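Local atomic coordinates of cytochrome CH (Methylobacterium extorquens, PDB entry 1QN2), a protein that probably carries electrons through its covalently bound heme c, as an unusual member of the cytochrome c2 group. Residues D61-L66 with K88-I93. Sequence-based numbering, arbitrary orientation.
Sequences DLKQWL and KVDDII. With HEC (heme c), chain D.
On the heme-pocket wall of this cytochrome c, L66 and I92 meet beside one pyrrole methyl of heme c. L66 CD1 lies 3.7 Å from I92 CG2, and the two side chains run aslant to each other. The forked end of L66 also reaches the porphyrin, its other branch, CD2, standing 3.7 Å from heme CMB. With CG1 of I92 beside the backbone N (chi1 -69°), CG2 lies anti to that N and is directed at the same CMB, 3.9 Å away. L62 repeats the two-way contact: its CB packs 4.0 Å from I93 CD1, while its CD2 rests near heme methyl CMA. Helix 59-67 thereby bridges heme and C-terminal helix 86-98 in the cytochrome c fold; the N-to-C directions of the short segments make an angle of 123°, their axes 9.8 Å apart. I92 also touches A10 of the N-terminal helix 4-10. Away from the heme, V89 CG1 fits against K63, 3.9 Å from its CA and also close to CG, and against L66 CB. The bent aliphatic chain of K63 then continues past V89 to the carboxylate of D90, with which its ammonium forms a long, less certain salt bridge at the exposed margin.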
# COMPACT_ATOMS: atom_id res chain seq x y z
N ASP A 61 3.35 9.86 0.52
CA ASP A 61 2.10 9.34 1.05
C ASP A 61 2.18 7.87 1.38
O ASP A 61 1.65 7.43 2.41
CB ASP A 61 0.94 9.65 0.10
CG ASP A 61 0.59 11.13 0.10
OD1 ASP A 61 0.72 11.75 1.17
OD2 ASP A 61 0.21 11.67 -0.96
N LEU A 62 2.86 7.08 0.55
CA LEU A 62 2.96 5.64 0.87
C LEU A 62 3.69 5.44 2.19
O LEU A 62 3.41 4.55 2.98
CB LEU A 62 3.74 4.93 -0.26
CG LEU A 62 2.92 4.58 -1.50
CD1 LEU A 62 3.78 3.93 -2.58
CD2 LEU A 62 1.75 3.67 -1.13
N LYS A 63 4.68 6.30 2.42
CA LYS A 63 5.46 6.18 3.66
C LYS A 63 4.53 6.34 4.87
O LYS A 63 4.55 5.53 5.79
CB LYS A 63 6.52 7.29 3.70
CG LYS A 63 7.95 6.80 3.83
CD LYS A 63 8.89 7.79 3.13
CE LYS A 63 10.35 7.51 3.45
NZ LYS A 63 11.22 8.65 3.04
N GLN A 64 3.73 7.40 4.84
CA GLN A 64 2.82 7.62 5.98
C GLN A 64 1.79 6.51 6.08
O GLN A 64 1.53 6.00 7.17
CB GLN A 64 2.17 8.99 5.87
CG GLN A 64 3.26 10.08 5.83
CD GLN A 64 2.69 11.47 5.70
OE1 GLN A 64 1.49 11.66 5.55
NE2 GLN A 64 3.57 12.47 5.75
N TRP A 65 1.21 6.13 4.95
CA TRP A 65 0.20 5.08 4.86
C TRP A 65 0.68 3.77 5.43
O TRP A 65 -0.04 3.09 6.19
CB TRP A 65 -0.24 4.91 3.41
CG TRP A 65 -1.09 3.74 3.08
CD1 TRP A 65 -0.76 2.65 2.32
CD2 TRP A 65 -2.47 3.57 3.44
NE1 TRP A 65 -1.85 1.81 2.20
CE2 TRP A 65 -2.90 2.35 2.88
CE3 TRP A 65 -3.38 4.35 4.18
CZ2 TRP A 65 -4.20 1.88 3.06
CZ3 TRP A 65 -4.67 3.88 4.34
CH2 TRP A 65 -5.07 2.66 3.78
N LEU A 66 1.89 3.33 5.09
CA LEU A 66 2.37 2.06 5.63
C LEU A 66 2.74 2.16 7.09
O LEU A 66 2.63 1.16 7.83
CB LEU A 66 3.53 1.52 4.79
CG LEU A 66 3.22 1.22 3.32
CD1 LEU A 66 4.37 0.44 2.65
CD2 LEU A 66 1.94 0.40 3.18
N LYS A 88 12.31 -0.22 6.83
CA LYS A 88 11.52 -1.33 6.27
C LYS A 88 10.47 -0.79 5.31
O LYS A 88 10.20 -1.36 4.25
CB LYS A 88 10.86 -2.13 7.39
CG LYS A 88 10.59 -3.58 7.05
CD LYS A 88 10.34 -4.41 8.30
CE LYS A 88 11.65 -4.98 8.85
NZ LYS A 88 11.61 -6.46 8.91
N VAL A 89 9.86 0.33 5.70
CA VAL A 89 8.85 0.94 4.85
C VAL A 89 9.45 1.32 3.49
O VAL A 89 8.83 1.08 2.45
CB VAL A 89 8.27 2.21 5.50
CG1 VAL A 89 7.44 2.98 4.48
CG2 VAL A 89 7.41 1.84 6.70
N ASP A 90 10.63 1.91 3.52
CA ASP A 90 11.32 2.33 2.29
C ASP A 90 11.60 1.08 1.42
O ASP A 90 11.40 1.14 0.21
CB ASP A 90 12.65 3.00 2.62
CG ASP A 90 12.54 4.46 2.98
OD1 ASP A 90 11.61 5.14 2.53
OD2 ASP A 90 13.43 4.94 3.72
N ASP A 91 12.05 0.01 2.07
CA ASP A 91 12.36 -1.23 1.35
C ASP A 91 11.11 -1.75 0.64
O ASP A 91 11.12 -2.14 -0.52
CB ASP A 91 12.89 -2.28 2.32
CG ASP A 91 14.30 -1.93 2.79
OD1 ASP A 91 14.93 -1.08 2.14
OD2 ASP A 91 14.76 -2.50 3.80
N ILE A 92 10.00 -1.73 1.38
CA ILE A 92 8.74 -2.19 0.78
C ILE A 92 8.39 -1.34 -0.43
O ILE A 92 7.97 -1.84 -1.48
CB ILE A 92 7.61 -2.15 1.82
CG1 ILE A 92 7.83 -3.22 2.88
CG2 ILE A 92 6.25 -2.32 1.15
CD1 ILE A 92 6.84 -3.36 3.99
N ILE A 93 8.57 -0.02 -0.31
CA ILE A 93 8.26 0.85 -1.45
C ILE A 93 9.17 0.56 -2.63
O ILE A 93 8.78 0.61 -3.80
CB ILE A 93 8.32 2.33 -1.06
CG1 ILE A 93 7.22 2.64 -0.02
CG2 ILE A 93 8.13 3.22 -2.28
CD1 ILE A 93 7.47 3.88 0.80
FE HEC D . -3.25 -3.17 2.15
CHA HEC D . -5.28 -0.98 0.47
CHB HEC D . -0.49 -1.72 0.69
CHC HEC D . -1.19 -4.88 4.34
CHD HEC D . -5.90 -4.97 3.17
NA HEC D . -2.94 -1.63 0.78
C1A HEC D . -3.92 -0.83 0.24
C2A HEC D . -3.29 0.10 -0.53
C3A HEC D . -1.94 -0.11 -0.47
C4A HEC D . -1.72 -1.19 0.35
CMA HEC D . -0.99 0.79 -1.25
CAA HEC D . -3.95 1.19 -1.34
CBA HEC D . -4.19 0.67 -2.76
CGA HEC D . -5.04 1.58 -3.63
O1A HEC D . -5.22 2.79 -3.36
O2A HEC D . -5.22 1.22 -4.83
NB HEC D . -1.19 -3.33 2.43
C1B HEC D . -0.26 -2.66 1.68
C2B HEC D . 0.96 -3.19 2.00
C3B HEC D . 0.80 -4.01 3.10
C4B HEC D . -0.57 -4.15 3.32
CMB HEC D . 2.35 -2.85 1.48
CAB HEC D . 1.86 -4.57 3.83
CBB HEC D . 2.70 -3.77 4.61
NC HEC D . -3.51 -4.66 3.56
C1C HEC D . -2.53 -5.26 4.29
C2C HEC D . -3.13 -6.31 4.95
C3C HEC D . -4.46 -6.37 4.60
C4C HEC D . -4.69 -5.31 3.75
CMC HEC D . -2.62 -7.39 5.88
CAC HEC D . -5.38 -7.31 5.06
CBC HEC D . -5.58 -7.61 6.41
ND HEC D . -5.28 -3.00 1.84
C1D HEC D . -6.17 -3.84 2.42
C2D HEC D . -7.42 -3.35 2.11
C3D HEC D . -7.25 -2.25 1.34
C4D HEC D . -5.91 -1.99 1.18
CMD HEC D . -8.82 -3.83 2.45
CAD HEC D . -8.35 -1.36 0.80
CBD HEC D . -8.40 -0.24 1.86
CGD HEC D . -9.64 0.64 1.75
O1D HEC D . -9.81 1.48 2.68
O2D HEC D . -10.40 0.60 0.77